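Local coordinates for serine--tRNA ligase, cytoplasmic (Candida albicans, PDB 3QO8), which attaches serine to tRNA(Ser) in two steps, first activating the amino acid with ATP as Ser-AMP and then passing it to the tRNA acceptor end, at residues L207-T221 / E240-Y254. Residues are numbered along the deposited sequence; the frame is centred on the assembly and turned at random.
Sequences LQAPVMMNKEVMAKT and EKYLIATSEQPISAY. With SSA (5'-O-(N-(L-seryl)-sulfamoyl)adenosine), chain B.
M213 sets its sulfur against the backbone of P250, SD 3.5 Å from P250 N, while its CG packs on CG2 of I244. A small antiparallel sheet, with strand 212-214 outermost within this chain and paired with strand 240-243, leads through the turn at 244-247 into helix 248-252 and the serine site of the class II catalytic domain. M213 and Y242 form the hydrogen-bonded pair, Y242 N 3.0 Å from M213 O. From helix 215-218, M218 curls back (chi2 64°, chi3 83°), which sets its CE 3.5 Å from OE1 of Q249; that oxygen accepts from A245 N, tying the turn before the helix. A209 CB presses on P250 CG, and L207 puts CD2 over one face of the Y254 ring, 4.1 Å from its centre. The Y254 hydroxyl bonds R181 of the second subunit, with a strand of which L207 and Q208 pair antiparallel, so the large mixed sheet crosses the dimer interface. The turn supplies part of the serine site: T246 OG1 caps E248 N and, with E248 OE1, takes the ligand's amine N10. One turn along the helix from E248, T221 OG1 donates to S252 OG at 2.8 Å, which in turn donates to Q249 O.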
# COMPACT_ATOMS: atom_id res chain seq x y z
N LEU A 207 6.04 -14.99 3.28
CA LEU A 207 4.61 -14.80 3.09
C LEU A 207 4.34 -13.33 2.87
O LEU A 207 4.49 -12.55 3.81
CB LEU A 207 3.86 -15.31 4.32
CG LEU A 207 2.34 -15.38 4.26
CD1 LEU A 207 1.90 -16.31 3.13
CD2 LEU A 207 1.79 -15.85 5.60
N GLN A 208 3.96 -12.94 1.66
CA GLN A 208 3.61 -11.55 1.40
C GLN A 208 2.14 -11.33 1.63
O GLN A 208 1.29 -11.92 0.95
CB GLN A 208 3.98 -11.10 -0.01
CG GLN A 208 3.67 -9.60 -0.26
CD GLN A 208 4.17 -9.13 -1.61
OE1 GLN A 208 5.16 -9.64 -2.12
NE2 GLN A 208 3.48 -8.18 -2.22
N ALA A 209 1.83 -10.47 2.59
CA ALA A 209 0.45 -10.28 3.02
C ALA A 209 -0.20 -9.14 2.26
O ALA A 209 0.47 -8.18 1.88
CB ALA A 209 0.44 -9.98 4.55
N PRO A 210 -1.52 -9.23 2.07
CA PRO A 210 -2.26 -8.10 1.49
C PRO A 210 -2.26 -6.95 2.49
O PRO A 210 -2.17 -7.19 3.69
CB PRO A 210 -3.67 -8.66 1.32
CG PRO A 210 -3.77 -9.73 2.37
CD PRO A 210 -2.41 -10.34 2.45
N VAL A 211 -2.32 -5.71 2.01
CA VAL A 211 -2.26 -4.57 2.92
C VAL A 211 -3.63 -3.98 3.24
O VAL A 211 -3.73 -2.98 3.96
CB VAL A 211 -1.35 -3.44 2.37
CG1 VAL A 211 0.07 -3.94 2.26
CG2 VAL A 211 -1.86 -2.93 1.03
N MET A 212 -4.67 -4.60 2.70
CA MET A 212 -6.05 -4.27 3.08
C MET A 212 -6.68 -5.46 3.79
O MET A 212 -6.41 -6.61 3.45
CB MET A 212 -6.88 -3.95 1.84
CG MET A 212 -6.49 -2.68 1.15
SD MET A 212 -7.64 -2.28 -0.16
CE MET A 212 -6.77 -0.90 -0.92
N MET A 213 -7.53 -5.17 4.77
CA MET A 213 -8.24 -6.21 5.51
C MET A 213 -9.68 -5.82 5.68
O MET A 213 -9.99 -4.64 5.86
CB MET A 213 -7.63 -6.44 6.89
CG MET A 213 -6.40 -7.33 6.89
SD MET A 213 -5.83 -7.66 8.58
CE MET A 213 -7.02 -8.80 9.25
N ASN A 214 -10.57 -6.82 5.64
CA ASN A 214 -11.97 -6.60 5.98
C ASN A 214 -12.05 -6.14 7.42
O ASN A 214 -11.24 -6.55 8.25
CB ASN A 214 -12.77 -7.89 5.80
CG ASN A 214 -13.01 -8.24 4.33
OD1 ASN A 214 -13.20 -7.35 3.50
ND2 ASN A 214 -12.99 -9.53 4.02
N LYS A 215 -13.02 -5.29 7.73
CA LYS A 215 -13.17 -4.75 9.07
C LYS A 215 -13.40 -5.83 10.13
O LYS A 215 -12.78 -5.82 11.19
CB LYS A 215 -14.32 -3.73 9.11
CG LYS A 215 -14.10 -2.53 8.20
CD LYS A 215 -15.05 -1.38 8.52
CE LYS A 215 -16.48 -1.69 8.12
NZ LYS A 215 -17.37 -0.51 8.34
N GLU A 216 -14.29 -6.77 9.83
CA GLU A 216 -14.63 -7.81 10.79
C GLU A 216 -13.42 -8.66 11.18
O GLU A 216 -13.28 -9.07 12.32
CB GLU A 216 -15.76 -8.69 10.26
CG GLU A 216 -16.94 -7.93 9.66
CD GLU A 216 -16.77 -7.64 8.17
OE1 GLU A 216 -17.81 -7.53 7.47
OE2 GLU A 216 -15.62 -7.52 7.70
N VAL A 217 -12.54 -8.93 10.22
CA VAL A 217 -11.33 -9.69 10.52
C VAL A 217 -10.32 -8.84 11.30
O VAL A 217 -9.70 -9.31 12.26
CB VAL A 217 -10.66 -10.25 9.23
CG1 VAL A 217 -9.63 -11.31 9.60
CG2 VAL A 217 -11.70 -10.84 8.31
N MET A 218 -10.15 -7.59 10.89
CA MET A 218 -9.21 -6.71 11.57
C MET A 218 -9.61 -6.57 13.04
O MET A 218 -8.77 -6.62 13.94
CB MET A 218 -9.16 -5.33 10.88
CG MET A 218 -8.25 -4.31 11.59
SD MET A 218 -6.49 -4.76 11.60
CE MET A 218 -6.03 -4.16 9.97
N ALA A 219 -10.91 -6.44 13.27
CA ALA A 219 -11.43 -6.26 14.62
C ALA A 219 -11.09 -7.45 15.52
O ALA A 219 -11.06 -7.31 16.74
CB ALA A 219 -12.94 -6.03 14.57
N LYS A 220 -10.80 -8.61 14.94
CA LYS A 220 -10.46 -9.77 15.76
C LYS A 220 -8.99 -9.82 16.17
O LYS A 220 -8.59 -10.61 17.03
CB LYS A 220 -10.85 -11.08 15.06
CG LYS A 220 -12.36 -11.27 14.87
CD LYS A 220 -12.67 -12.74 14.57
CE LYS A 220 -14.12 -12.95 14.15
NZ LYS A 220 -14.26 -13.06 12.67
N THR A 221 -8.16 -8.97 15.58
CA THR A 221 -6.75 -9.03 15.92
C THR A 221 -6.16 -7.70 16.41
O THR A 221 -5.12 -7.70 17.08
CB THR A 221 -5.91 -9.64 14.78
OG1 THR A 221 -4.58 -9.91 15.24
CG2 THR A 221 -5.90 -8.73 13.55
N GLU A 240 -16.08 -0.60 3.13
CA GLU A 240 -14.89 -0.05 3.76
C GLU A 240 -13.96 -1.19 4.13
O GLU A 240 -14.42 -2.29 4.47
CB GLU A 240 -15.26 0.73 5.02
CG GLU A 240 -16.19 1.91 4.77
CD GLU A 240 -16.66 2.57 6.06
OE1 GLU A 240 -16.24 2.13 7.15
OE2 GLU A 240 -17.46 3.53 5.98
N LYS A 241 -12.66 -0.93 4.05
CA LYS A 241 -11.65 -1.85 4.54
C LYS A 241 -10.66 -1.02 5.35
O LYS A 241 -10.75 0.20 5.40
CB LYS A 241 -10.95 -2.57 3.36
CG LYS A 241 -11.92 -3.30 2.40
CD LYS A 241 -11.16 -4.05 1.32
CE LYS A 241 -12.12 -4.71 0.32
NZ LYS A 241 -13.03 -5.72 0.94
N TYR A 242 -9.72 -1.68 6.00
CA TYR A 242 -8.62 -0.97 6.66
C TYR A 242 -7.30 -1.31 5.99
O TYR A 242 -7.10 -2.43 5.53
CB TYR A 242 -8.57 -1.36 8.13
CG TYR A 242 -9.71 -0.78 8.93
CD1 TYR A 242 -9.59 0.45 9.56
CD2 TYR A 242 -10.92 -1.45 9.03
CE1 TYR A 242 -10.64 0.99 10.28
CE2 TYR A 242 -11.97 -0.92 9.75
CZ TYR A 242 -11.83 0.30 10.37
OH TYR A 242 -12.88 0.83 11.09
N LEU A 243 -6.40 -0.34 5.93
CA LEU A 243 -5.00 -0.62 5.63
C LEU A 243 -4.32 -1.18 6.87
O LEU A 243 -4.58 -0.73 7.99
CB LEU A 243 -4.30 0.66 5.17
CG LEU A 243 -4.69 1.12 3.76
CD1 LEU A 243 -4.01 2.46 3.46
CD2 LEU A 243 -4.28 0.07 2.74
N ILE A 244 -3.43 -2.15 6.68
CA ILE A 244 -2.77 -2.79 7.82
C ILE A 244 -1.64 -1.92 8.38
O ILE A 244 -1.01 -1.19 7.63
CB ILE A 244 -2.22 -4.19 7.45
CG1 ILE A 244 -1.03 -4.09 6.47
CG2 ILE A 244 -3.37 -5.09 6.89
CD1 ILE A 244 -0.38 -5.44 6.11
N ALA A 245 -1.42 -2.01 9.69
CA ALA A 245 -0.32 -1.33 10.36
C ALA A 245 0.93 -2.21 10.39
O ALA A 245 2.04 -1.73 10.61
CB ALA A 245 -0.73 -0.95 11.82
N THR A 246 0.74 -3.51 10.14
CA THR A 246 1.83 -4.47 10.22
C THR A 246 1.33 -5.79 9.65
O THR A 246 0.14 -6.10 9.79
CB THR A 246 2.30 -4.70 11.71
OG1 THR A 246 2.99 -5.95 11.81
CG2 THR A 246 1.11 -4.74 12.66
N SER A 247 2.21 -6.55 9.00
CA SER A 247 1.79 -7.84 8.46
C SER A 247 1.33 -8.81 9.54
O SER A 247 0.70 -9.83 9.25
CB SER A 247 2.87 -8.46 7.55
OG SER A 247 4.08 -8.72 8.26
N GLU A 248 1.66 -8.49 10.79
CA GLU A 248 1.18 -9.25 11.94
C GLU A 248 -0.33 -9.43 11.85
O GLU A 248 -0.86 -10.50 12.13
CB GLU A 248 1.54 -8.52 13.25
CG GLU A 248 1.06 -9.23 14.50
CD GLU A 248 0.92 -8.30 15.72
OE1 GLU A 248 1.67 -7.30 15.84
OE2 GLU A 248 0.03 -8.59 16.56
N GLN A 249 -1.02 -8.37 11.47
CA GLN A 249 -2.47 -8.37 11.45
C GLN A 249 -3.06 -9.42 10.48
O GLN A 249 -3.77 -10.32 10.92
CB GLN A 249 -3.01 -6.96 11.23
CG GLN A 249 -2.89 -6.12 12.50
CD GLN A 249 -2.83 -4.61 12.24
OE1 GLN A 249 -2.67 -4.16 11.11
NE2 GLN A 249 -2.95 -3.84 13.31
N PRO A 250 -2.75 -9.32 9.18
CA PRO A 250 -3.34 -10.33 8.28
C PRO A 250 -2.75 -11.73 8.48
O PRO A 250 -3.45 -12.73 8.35
CB PRO A 250 -3.05 -9.79 6.86
CG PRO A 250 -1.85 -8.86 7.02
CD PRO A 250 -2.01 -8.27 8.45
N ILE A 251 -1.47 -11.81 8.82
CA ILE A 251 -0.85 -13.12 8.99
C ILE A 251 -1.39 -13.82 10.24
O ILE A 251 -1.52 -15.04 10.27
CB ILE A 251 0.70 -13.01 9.00
CG1 ILE A 251 1.18 -12.50 7.64
CG2 ILE A 251 1.33 -14.37 9.37
CD1 ILE A 251 2.71 -12.28 7.49
N SER A 252 -1.73 -13.05 11.28
CA SER A 252 -2.33 -13.67 12.46
C SER A 252 -3.67 -14.30 12.10
O SER A 252 -4.07 -15.31 12.68
CB SER A 252 -2.50 -12.66 13.61
OG SER A 252 -3.56 -11.75 13.36
N ALA A 253 -4.37 -13.72 11.12
CA ALA A 253 -5.67 -14.25 10.71
C ALA A 253 -5.55 -15.34 9.64
O ALA A 253 -6.55 -15.92 9.24
CB ALA A 253 -6.57 -13.14 10.21
N TYR A 254 -4.33 -15.58 9.16
CA TYR A 254 -4.07 -16.55 8.08
C TYR A 254 -4.67 -17.92 8.41
O TYR A 254 -5.32 -18.54 7.56
CB TYR A 254 -2.56 -16.65 7.85
CG TYR A 254 -2.12 -17.41 6.61
CD1 TYR A 254 -2.25 -16.85 5.34
CD2 TYR A 254 -1.51 -18.65 6.71
CE1 TYR A 254 -1.81 -17.52 4.20
CE2 TYR A 254 -1.07 -19.34 5.58
CZ TYR A 254 -1.22 -18.76 4.33
OH TYR A 254 -0.79 -19.44 3.22
N10 SSA B . 4.02 -6.67 14.54
CA SSA B . 4.81 -6.02 15.58
CB SSA B . 6.26 -6.51 15.51
OG SSA B . 6.91 -5.99 14.34
C9 SSA B . 4.76 -4.53 15.42
O9 SSA B . 4.21 -4.01 14.46
N8 SSA B . 5.35 -3.82 16.38
S1 SSA B . 5.66 -2.26 16.24
O1S SSA B . 4.48 -1.44 16.28
O2S SSA B . 6.54 -1.88 17.30
O5' SSA B . 6.42 -2.00 14.92
C5' SSA B . 7.58 -2.74 14.59
C4' SSA B . 8.67 -1.78 14.12
O4' SSA B . 8.29 -1.01 12.97
C3' SSA B . 9.06 -0.74 15.15
O3' SSA B . 9.92 -1.33 16.14
C2' SSA B . 9.76 0.29 14.27
O2' SSA B . 11.10 -0.14 13.96
C1' SSA B . 8.94 0.26 12.97
N9 SSA B . 7.93 1.33 12.97
C8 SSA B . 6.84 1.42 13.75
N7 SSA B . 6.19 2.57 13.45
C5 SSA B . 6.88 3.18 12.47
C6 SSA B . 6.69 4.35 11.76
N6 SSA B . 5.62 5.12 12.05
N1 SSA B . 7.58 4.70 10.81
C2 SSA B . 8.64 3.93 10.55
N3 SSA B . 8.84 2.78 11.21
C4 SSA B . 7.98 2.40 12.18
O HOH W 1 -14.65 -4.42 5.60
O HOH W 2 -2.75 -7.86 15.65